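Phenylacetic acid degradation-related protein (Ralstonia eutropha JMP134, PDB 2PIM) probably hydrolyses acyl-CoA thioesters as a hotdog-fold thioesterase of the PaaI type, though its natural substrate is not established. Local coordinates at residues 6-9 with 10-14; 44-47 with 48-51; 59-62 with 63-66; 65-68 with 69-73. All blocks are in the same frame, centred on the assembly; numbering follows the deposited sequence.

Contact 1 of 4, residues 6-9 with 10-14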
loop_
_atom_site.group_PDB
_atom_site.type_symbol
_atom_site.label_atom_id
_atom_site.label_comp_id
_atom_site.label_asym_id
_atom_site.label_seq_id
_atom_site.Cartn_x
_atom_site.Cartn_y
_atom_site.Cartn_z
ATOM N N ASN A 6 -21.767 -14.713 -8.728
ATOM C CA ASN A 6 -20.438 -14.137 -8.279
ATOM C C ASN A 6 -20.452 -12.618 -8.396
ATOM O O ASN A 6 -20.655 -12.103 -9.493
ATOM C CB ASN A 6 -19.307 -14.679 -9.182
ATOM C CG ASN A 6 -18.011 -14.883 -8.469
ATOM O OD1 ASN A 6 -17.988 -15.174 -7.292
ATOM N ND2 ASN A 6 -16.906 -14.795 -9.207
ATOM N N TYR A 7 -20.243 -11.892 -7.300
ATOM C CA TYR A 7 -20.082 -10.456 -7.435
ATOM C C TYR A 7 -19.005 -10.151 -8.483
ATOM O O TYR A 7 -19.180 -9.285 -9.316
ATOM C CB TYR A 7 -19.712 -9.765 -6.111
ATOM C CG TYR A 7 -18.996 -8.428 -6.332
ATOM C CD1 TYR A 7 -19.711 -7.223 -6.443
ATOM C CD2 TYR A 7 -17.596 -8.380 -6.462
ATOM C CE1 TYR A 7 -19.045 -6.003 -6.668
ATOM C CE2 TYR A 7 -16.915 -7.172 -6.681
ATOM C CZ TYR A 7 -17.642 -5.995 -6.787
ATOM O OH TYR A 7 -16.941 -4.830 -7.003
ATOM N N PHE A 8 -17.886 -10.858 -8.410
ATOM C CA PHE A 8 -16.736 -10.617 -9.299
ATOM C C PHE A 8 -17.097 -10.718 -10.797
ATOM O O PHE A 8 -16.690 -9.875 -11.602
ATOM C CB PHE A 8 -15.651 -11.628 -8.988
ATOM C CG PHE A 8 -14.531 -11.630 -9.966
ATOM C CD1 PHE A 8 -13.438 -10.792 -9.788
ATOM C CD2 PHE A 8 -14.541 -12.488 -11.048
ATOM C CE1 PHE A 8 -12.411 -10.782 -10.688
ATOM C CE2 PHE A 8 -13.501 -12.490 -11.951
ATOM C CZ PHE A 8 -12.435 -11.650 -11.765
ATOM N N SER A 9 -17.822 -11.764 -11.178
ATOM C CA SER A 9 -18.118 -11.952 -12.593
ATOM C C SER A 9 -19.197 -10.975 -13.063
ATOM O O SER A 9 -19.192 -10.589 -14.226
ATOM C CB SER A 9 -18.480 -13.400 -12.920
ATOM O OG SER A 9 -19.612 -13.765 -12.188
ATOM N N ARG A 10 -20.090 -10.559 -12.163
ATOM C CA ARG A 10 -21.009 -9.445 -12.442
ATOM C C ARG A 10 -20.224 -8.168 -12.732
ATOM O O ARG A 10 -20.503 -7.448 -13.684
ATOM C CB ARG A 10 -21.976 -9.213 -11.273
ATOM C CG ARG A 10 -23.047 -10.268 -11.158
ATOM C CD ARG A 10 -24.167 -9.818 -10.249
ATOM N NE ARG A 10 -23.758 -9.774 -8.845
ATOM C CZ ARG A 10 -23.755 -10.826 -8.028
ATOM N NH1 ARG A 10 -24.121 -12.025 -8.461
ATOM N NH2 ARG A 10 -23.373 -10.684 -6.767
HETATM N N MSE A 11 -19.240 -7.896 -11.897
HETATM C CA MSE A 11 -18.360 -6.751 -12.089
HETATM C C MSE A 11 -17.643 -6.776 -13.455
HETATM O O MSE A 11 -17.529 -5.750 -14.106
HETATM C CB MSE A 11 -17.347 -6.701 -10.951
HETATM C CG MSE A 11 -16.465 -5.469 -10.946
HETATM SE SE MSE A 11 -14.770 -5.877 -10.139
HETATM C CE MSE A 11 -13.844 -6.521 -11.759
ATOM N N LEU A 12 -17.169 -7.939 -13.884
ATOM C CA LEU A 12 -16.469 -8.064 -15.166
ATOM C C LEU A 12 -17.298 -7.759 -16.391
ATOM O O LEU A 12 -16.760 -7.338 -17.399
ATOM C CB LEU A 12 -15.957 -9.483 -15.376
ATOM C CG LEU A 12 -14.713 -9.905 -14.633
ATOM C CD1 LEU A 12 -14.355 -11.305 -15.102
ATOM C CD2 LEU A 12 -13.591 -8.943 -14.890
ATOM N N ARG A 13 -18.590 -8.018 -16.332
ATOM C CA ARG A 13 -19.449 -7.807 -17.491
ATOM C C ARG A 13 -20.269 -6.523 -17.335
ATOM O O ARG A 13 -21.288 -6.339 -17.994
ATOM C CB ARG A 13 -20.331 -9.038 -17.741
ATOM C CG ARG A 13 -21.206 -9.428 -16.580
ATOM C CD ARG A 13 -22.108 -10.583 -16.921
ATOM N NE ARG A 13 -23.009 -10.880 -15.806
ATOM C CZ ARG A 13 -22.957 -11.970 -15.032
ATOM N NH1 ARG A 13 -22.059 -12.940 -15.231
ATOM N NH2 ARG A 13 -23.844 -12.104 -14.052
ATOM N N GLY A 14 -19.794 -5.628 -16.473
ATOM C CA GLY A 14 -20.397 -4.319 -16.306
ATOM C C GLY A 14 -21.696 -4.291 -15.524
ATOM O O GLY A 14 -22.377 -3.273 -15.525
#
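The short N-terminal helix 7-12 is stitched by backbone bonds from Asn6 O to Arg10 N, Tyr7 O to Met11 N and Phe8 O to Leu12 N, the last two 2.9 and 3.0 Å long. The fourth in the series, Arg13 N to Ser9 O, is weak. Asn6 O, in the first turn, also takes a weak bond from Ser9 OG, and the guanidinium of Arg10 folds back over it. Arg10 bends at chi3 (-71°), which brings the flat group down with Asn6 O over the centre of one face and Arg10 NH2 3.4 Å from Tyr7 CA. Met11 CB lies over one face of the Tyr7 ring, near its rim, while Met11 SE stands obliquely to the ring, 5.2 Å from its centroid, a Met-aromatic contact. Tyr7 OH is 4.0 Å from that SE and is hydrogen-bonded to Pro17 O. One turn on, Leu12 CD1 meets the Phe8 ring at CE2, 3.5 Å away, neither squarely on the face nor at the edge. Phe8 and Leu12 reach strand 28-33 at Val32 and Ile29 respectively, and Tyr7 also packs on Pro52 of the second subunit. Near the C-terminal end, the Arg13 side chain, extended from CG to NE, runs back past Ser9 O, which lies 3.3 Å from Arg13 CG. Gly14, with positive phi (76°), is the C-prime residue; its N bonds to Met11 O while Glu15 N reaches Arg10 O, the pair of bonds that defines a Schellman motif closing a helix.

Contact 2 of 4, residues 44-47 with 48-51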
loop_
_atom_site.group_PDB
_atom_site.type_symbol
_atom_site.label_atom_id
_atom_site.label_comp_id
_atom_site.label_asym_id
_atom_site.label_seq_id
_atom_site.Cartn_x
_atom_site.Cartn_y
_atom_site.Cartn_z
ATOM N N VAL A 44 -2.198 1.602 -13.479
ATOM C CA VAL A 44 -1.526 2.806 -13.981
ATOM C C VAL A 44 -1.023 3.573 -12.752
ATOM O O VAL A 44 -1.795 3.859 -11.834
ATOM C CB VAL A 44 -2.451 3.713 -14.828
ATOM C CG1 VAL A 44 -1.750 5.016 -15.202
ATOM C CG2 VAL A 44 -2.915 3.010 -16.095
ATOM N N ALA A 45 0.285 3.851 -12.725
ATOM C CA ALA A 45 0.855 4.735 -11.728
ATOM C C ALA A 45 0.814 6.152 -12.332
ATOM O O ALA A 45 1.318 6.372 -13.427
ATOM C CB ALA A 45 2.281 4.300 -11.382
ATOM N N THR A 46 0.185 7.094 -11.635
ATOM C CA THR A 46 0.121 8.483 -12.108
ATOM C C THR A 46 1.247 9.321 -11.509
ATOM O O THR A 46 1.954 8.854 -10.626
ATOM C CB THR A 46 -1.232 9.096 -11.799
ATOM O OG1 THR A 46 -1.421 9.169 -10.380
ATOM C CG2 THR A 46 -2.343 8.239 -12.445
ATOM N N ASP A 47 1.440 10.550 -11.995
ATOM C CA ASP A 47 2.461 11.432 -11.427
ATOM C C ASP A 47 2.133 11.730 -9.924
ATOM O O ASP A 47 3.009 12.094 -9.138
ATOM C CB ASP A 47 2.592 12.731 -12.237
ATOM C CG ASP A 47 3.269 12.538 -13.620
ATOM O OD1 ASP A 47 4.016 11.558 -13.849
ATOM O OD2 ASP A 47 3.069 13.427 -14.485
ATOM N N ALA A 48 0.872 11.519 -9.550
ATOM C CA ALA A 48 0.398 11.729 -8.211
ATOM C C ALA A 48 0.875 10.674 -7.218
ATOM O O ALA A 48 0.664 10.810 -6.026
ATOM C CB ALA A 48 -1.101 11.755 -8.235
ATOM N N PHE A 49 1.470 9.592 -7.701
ATOM C CA PHE A 49 1.868 8.505 -6.839
ATOM C C PHE A 49 3.377 8.477 -6.648
ATOM O O PHE A 49 3.906 7.511 -6.100
ATOM C CB PHE A 49 1.469 7.154 -7.435
ATOM C CG PHE A 49 0.003 6.951 -7.639
ATOM C CD1 PHE A 49 -0.950 7.783 -7.089
ATOM C CD2 PHE A 49 -0.417 5.865 -8.403
ATOM C CE1 PHE A 49 -2.309 7.546 -7.316
ATOM C CE2 PHE A 49 -1.755 5.614 -8.629
ATOM C CZ PHE A 49 -2.700 6.448 -8.091
ATOM N N LEU A 50 4.047 9.528 -7.098
ATOM C CA LEU A 50 5.507 9.603 -7.139
ATOM C C LEU A 50 6.138 10.191 -5.877
ATOM O O LEU A 50 5.574 11.086 -5.220
ATOM C CB LEU A 50 5.976 10.409 -8.354
ATOM C CG LEU A 50 5.489 9.894 -9.714
ATOM C CD1 LEU A 50 6.082 10.709 -10.832
ATOM C CD2 LEU A 50 5.791 8.409 -9.932
ATOM N N ASN A 51 7.296 9.621 -5.556
ATOM C CA ASN A 51 8.200 10.123 -4.528
ATOM C C ASN A 51 9.001 11.328 -5.070
ATOM O O ASN A 51 8.866 11.690 -6.239
ATOM C CB ASN A 51 9.100 8.962 -4.014
ATOM C CG ASN A 51 10.257 8.611 -4.965
ATOM O OD1 ASN A 51 10.494 9.265 -5.969
ATOM N ND2 ASN A 51 10.977 7.561 -4.629
#
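Phe49 lays one face of its ring over the hydroxyl of Thr46, whose OG1 stands 3.5 Å above the plane, over the ring centre. With CG anti to the carbonyl carbon (chi1 -61°), the ring folds back along the incoming strand: Phe49 CD2 comes 3.7 Å from Ala45 CA, and CE2 lies obliquely near Val44 O. Thr46 OG1 also touches Ala48 CB at 3.4 Å and takes a weak bond from Ala48 N, so the hydroxyl lies between the ring and the start of the turn. Here strand 38-45 gives way to a short 3-10 turn leading into the loop before helix 58-75 of the hotdog fold. Phe49 N donates to Thr46 O over 3.1 Å in a nearly straight N-H...O bond (165°), approaching from above the carbonyl plane; a weak bond from Leu50 N to Asp47 O follows. Leu50 and Asp47 then run side by side in the same direction, with Leu50 CG 3.4 Å from Asp47 O and Leu50 CD1 3.8 Å from Asp47 OD1. Outward from the turn, Phe49 packs on Met60 of helix 58-75 and on Thr24 of the second subunit, while Ala48 O accepts a hydrogen bond from Thr24 OG1 of that subunit.

Contact 3 of 4, residues 59-62 with 63-66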
loop_
_atom_site.group_PDB
_atom_site.type_symbol
_atom_site.label_atom_id
_atom_site.label_comp_id
_atom_site.label_asym_id
_atom_site.label_seq_id
_atom_site.Cartn_x
_atom_site.Cartn_y
_atom_site.Cartn_z
ATOM N N GLY A 59 4.314 1.990 -1.230
ATOM C CA GLY A 59 2.984 1.759 -0.745
ATOM C C GLY A 59 1.937 1.759 -1.830
ATOM O O GLY A 59 1.018 0.975 -1.761
HETATM N N MSE A 60 2.075 2.641 -2.828
HETATM C CA MSE A 60 1.102 2.717 -3.935
HETATM C C MSE A 60 1.177 1.417 -4.754
HETATM O O MSE A 60 0.143 0.886 -5.126
HETATM C CB MSE A 60 1.321 3.961 -4.809
HETATM C CG MSE A 60 1.010 5.272 -4.052
HETATM SE SE MSE A 60 -0.831 5.250 -3.369
HETATM C CE MSE A 60 -1.764 4.770 -4.899
ATOM N N LEU A 61 2.391 0.899 -4.968
ATOM C CA LEU A 61 2.556 -0.424 -5.577
ATOM C C LEU A 61 1.894 -1.511 -4.754
ATOM O O LEU A 61 1.289 -2.436 -5.297
ATOM C CB LEU A 61 4.009 -0.781 -5.728
ATOM C CG LEU A 61 4.885 0.166 -6.569
ATOM C CD1 LEU A 61 6.361 -0.211 -6.440
ATOM C CD2 LEU A 61 4.478 0.186 -7.998
ATOM N N GLY A 62 2.039 -1.402 -3.438
ATOM C CA GLY A 62 1.358 -2.300 -2.522
ATOM C C GLY A 62 -0.157 -2.259 -2.661
ATOM O O GLY A 62 -0.790 -3.278 -2.519
ATOM N N ALA A 63 -0.739 -1.092 -2.935
ATOM C CA ALA A 63 -2.189 -1.001 -3.158
ATOM C C ALA A 63 -2.608 -1.724 -4.430
ATOM O O ALA A 63 -3.681 -2.288 -4.499
ATOM C CB ALA A 63 -2.648 0.482 -3.176
HETATM N N MSE A 64 -1.742 -1.743 -5.435
HETATM C CA MSE A 64 -1.983 -2.555 -6.648
HETATM C C MSE A 64 -1.875 -4.077 -6.379
HETATM O O MSE A 64 -2.698 -4.873 -6.858
HETATM C CB MSE A 64 -0.968 -2.153 -7.694
HETATM C CG MSE A 64 -1.175 -0.762 -8.174
HETATM SE SE MSE A 64 0.375 -0.103 -9.229
HETATM C CE MSE A 64 -0.116 1.785 -9.388
ATOM N N LEU A 65 -0.869 -4.455 -5.586
ATOM C CA LEU A 65 -0.693 -5.835 -5.136
ATOM C C LEU A 65 -1.857 -6.297 -4.275
ATOM O O LEU A 65 -2.328 -7.441 -4.385
ATOM C CB LEU A 65 0.667 -5.997 -4.427
ATOM C CG LEU A 65 1.904 -5.954 -5.381
ATOM C CD1 LEU A 65 3.199 -5.630 -4.678
ATOM C CD2 LEU A 65 2.055 -7.229 -6.204
ATOM N N ASP A 66 -2.350 -5.399 -3.436
ATOM C CA ASP A 66 -3.523 -5.675 -2.642
ATOM C C ASP A 66 -4.709 -5.945 -3.548
ATOM O O ASP A 66 -5.489 -6.887 -3.306
ATOM C CB ASP A 66 -3.774 -4.514 -1.655
ATOM C CG ASP A 66 -4.918 -4.808 -0.655
ATOM O OD1 ASP A 66 -5.017 -5.915 -0.125
ATOM O OD2 ASP A 66 -5.711 -3.908 -0.372
#
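Leu61 and Met64 lie one turn apart on helix 58-75, the central helix that the hotdog fold wraps in its curled antiparallel sheet. Their apolar contact is a loose one, Leu61 CD2 to Met64 SE at 4.3 Å, and both residues, like Leu65, also pack on Leu121 of strand 114-123. Chi2 of Met64 is extended (167°), carrying SE out from CG to the Leu61 CD2 branch. Backbone bonds do most of the joining. Leu65 N donates to Leu61 O in the carbonyl plane at 3.0 Å, whereas Ala63 N to Gly59 O and Met64 N to Met60 O come in tilted by about 20°. Ala63 N is shared, since it also makes a weak bond to Met60 O. Side-chain carbons settle against carbonyl oxygens of the preceding turn: Ala63 CB is 3.4 Å from Met60 O, Met64 CB 3.3 Å from Leu61 O, and Leu65 CG 3.6 Å from Leu61 O. Polar links tie this part of the helix to the dimer partner: Asp66 OD2 accepts from Gly59 N of the second subunit, and Gly59 N donates to Asp66 OD2 of that subunit in return. Asp66 N, meanwhile, makes the shortest backbone bond of the group, 2.8 Å to Gly62 O, and Asp66 CB lies 3.3 Å from the same oxygen.

Contact 4 of 4, residues 65-68 with 69-73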
loop_
_atom_site.group_PDB
_atom_site.type_symbol
_atom_site.label_atom_id
_atom_site.label_comp_id
_atom_site.label_asym_id
_atom_site.label_seq_id
_atom_site.Cartn_x
_atom_site.Cartn_y
_atom_site.Cartn_z
ATOM N N LEU A 65 -0.869 -4.455 -5.586
ATOM C CA LEU A 65 -0.693 -5.835 -5.136
ATOM C C LEU A 65 -1.857 -6.297 -4.275
ATOM O O LEU A 65 -2.328 -7.441 -4.385
ATOM C CB LEU A 65 0.667 -5.997 -4.427
ATOM C CG LEU A 65 1.904 -5.954 -5.381
ATOM C CD1 LEU A 65 3.199 -5.630 -4.678
ATOM C CD2 LEU A 65 2.055 -7.229 -6.204
ATOM N N ASP A 66 -2.350 -5.399 -3.436
ATOM C CA ASP A 66 -3.523 -5.675 -2.642
ATOM C C ASP A 66 -4.709 -5.945 -3.548
ATOM O O ASP A 66 -5.489 -6.887 -3.306
ATOM C CB ASP A 66 -3.774 -4.514 -1.655
ATOM C CG ASP A 66 -4.918 -4.808 -0.655
ATOM O OD1 ASP A 66 -5.017 -5.915 -0.125
ATOM O OD2 ASP A 66 -5.711 -3.908 -0.372
ATOM N N ASP A 67 -4.875 -5.120 -4.591
ATOM C CA ASP A 67 -6.020 -5.264 -5.482
ATOM C C ASP A 67 -5.981 -6.608 -6.238
ATOM O O ASP A 67 -6.965 -7.344 -6.295
ATOM C CB ASP A 67 -6.086 -4.120 -6.497
ATOM C CG ASP A 67 -7.302 -4.246 -7.415
ATOM O OD1 ASP A 67 -8.402 -3.953 -6.930
ATOM O OD2 ASP A 67 -7.166 -4.659 -8.608
ATOM N N VAL A 68 -4.836 -6.938 -6.812
ATOM C CA VAL A 68 -4.753 -8.128 -7.664
ATOM C C VAL A 68 -4.984 -9.423 -6.870
ATOM O O VAL A 68 -5.748 -10.348 -7.335
ATOM C CB VAL A 68 -3.456 -8.129 -8.543
ATOM C CG1 VAL A 68 -2.201 -8.384 -7.708
ATOM C CG2 VAL A 68 -3.592 -9.088 -9.665
ATOM N N THR A 69 -4.440 -9.452 -5.650
ATOM C CA THR A 69 -4.525 -10.621 -4.786
ATOM C C THR A 69 -5.947 -10.807 -4.221
ATOM O O THR A 69 -6.530 -11.873 -4.324
ATOM C CB THR A 69 -3.442 -10.624 -3.677
ATOM O OG1 THR A 69 -3.558 -9.472 -2.812
ATOM C CG2 THR A 69 -2.054 -10.678 -4.298
ATOM N N ALA A 70 -6.520 -9.736 -3.701
ATOM C CA ALA A 70 -7.927 -9.734 -3.242
ATOM C C ALA A 70 -8.944 -9.974 -4.340
ATOM O O ALA A 70 -10.050 -10.548 -4.100
ATOM C CB ALA A 70 -8.213 -8.409 -2.528
HETATM N N MSE A 71 -8.620 -9.511 -5.549
HETATM C CA MSE A 71 -9.498 -9.770 -6.711
HETATM C C MSE A 71 -9.521 -11.254 -7.033
HETATM O O MSE A 71 -10.598 -11.877 -7.234
HETATM C CB MSE A 71 -9.062 -8.987 -7.969
HETATM C CG MSE A 71 -9.612 -7.550 -8.111
HETATM SE SE MSE A 71 -11.565 -7.406 -7.839
HETATM C CE MSE A 71 -11.599 -7.046 -5.828
ATOM N N LEU A 72 -8.335 -11.832 -7.091
ATOM C CA LEU A 72 -8.239 -13.279 -7.347
ATOM C C LEU A 72 -9.067 -14.085 -6.301
ATOM O O LEU A 72 -9.892 -14.923 -6.662
ATOM C CB LEU A 72 -6.781 -13.720 -7.404
ATOM C CG LEU A 72 -6.634 -15.252 -7.446
ATOM C CD1 LEU A 72 -7.463 -15.908 -8.540
ATOM C CD2 LEU A 72 -5.188 -15.566 -7.589
ATOM N N VAL A 73 -8.893 -13.764 -5.018
ATOM C CA VAL A 73 -9.632 -14.457 -3.967
ATOM C C VAL A 73 -11.106 -14.305 -4.176
ATOM O O VAL A 73 -11.830 -15.291 -4.114
ATOM C CB VAL A 73 -9.280 -13.979 -2.542
ATOM C CG1 VAL A 73 -10.119 -14.715 -1.513
ATOM C CG2 VAL A 73 -7.803 -14.184 -2.272
HETATM O O HOH W 1 -4.922 -8.614 -0.502
#
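Leu65 O is gripped twice by one residue: Thr69 N donates to it over 3.2 Å and Thr69 OG1 over 2.8 Å, both tilted from the carbonyl plane. The hydroxyl can turn back to the preceding turn because OG1 sits between the backbone N and the carbonyl carbon (chi1 60°). With its proton committed to Leu65 O, Thr69 OG1 accepts from a water at 2.8 Å, and the same water gives its other hydrogen to Asp66 OD1 at 2.7 Å, forming a bridge along one side of the helix, the other carboxylate oxygen, OD2, being held across the dimer interface. All this belongs to the middle and later turns of helix 58-75, the long helix held against the sheet in the hotdog fold; Thr69 packs on Val117 and Ala133 of the strands, and Val68 on Leu39. On another side of the helix, Met71 CG, anti to the carbonyl carbon (chi1 -87°), comes 3.8 Å from Asp67 OD2; the two side chains meet at a slant. That OD2 is hydrogen-bonded to Tyr43 OH of strand 38-45. Backbone bonds keep the helical pattern going, Met71 N to Asp67 O being short at 2.8 Å, and Ala70 CB comes within 3.2 Å of Asp66 O.

In the fold
The contacts follow one another along the chain: the N-terminal helix (contact 1), the turn after strand 38-45 (contact 2), then two successive parts of helix 58-75 (contacts 3 and 4), which share Leu65 and Asp66 and have centres about 10 Å apart. Contacts 1 and 2 lie far from each other, about 28 Å between centres, yet each meets the helix: Met11 SE touches Met71 SE of contact 4, and Phe49 CE1 touches Met60 CE of contact 3. The central hotdog helix is thus covered near its start by the turn and further along by the N-terminal helix. All four contacts reach the second subunit, contact 1 through Tyr7 alone, tying this core to the dimer.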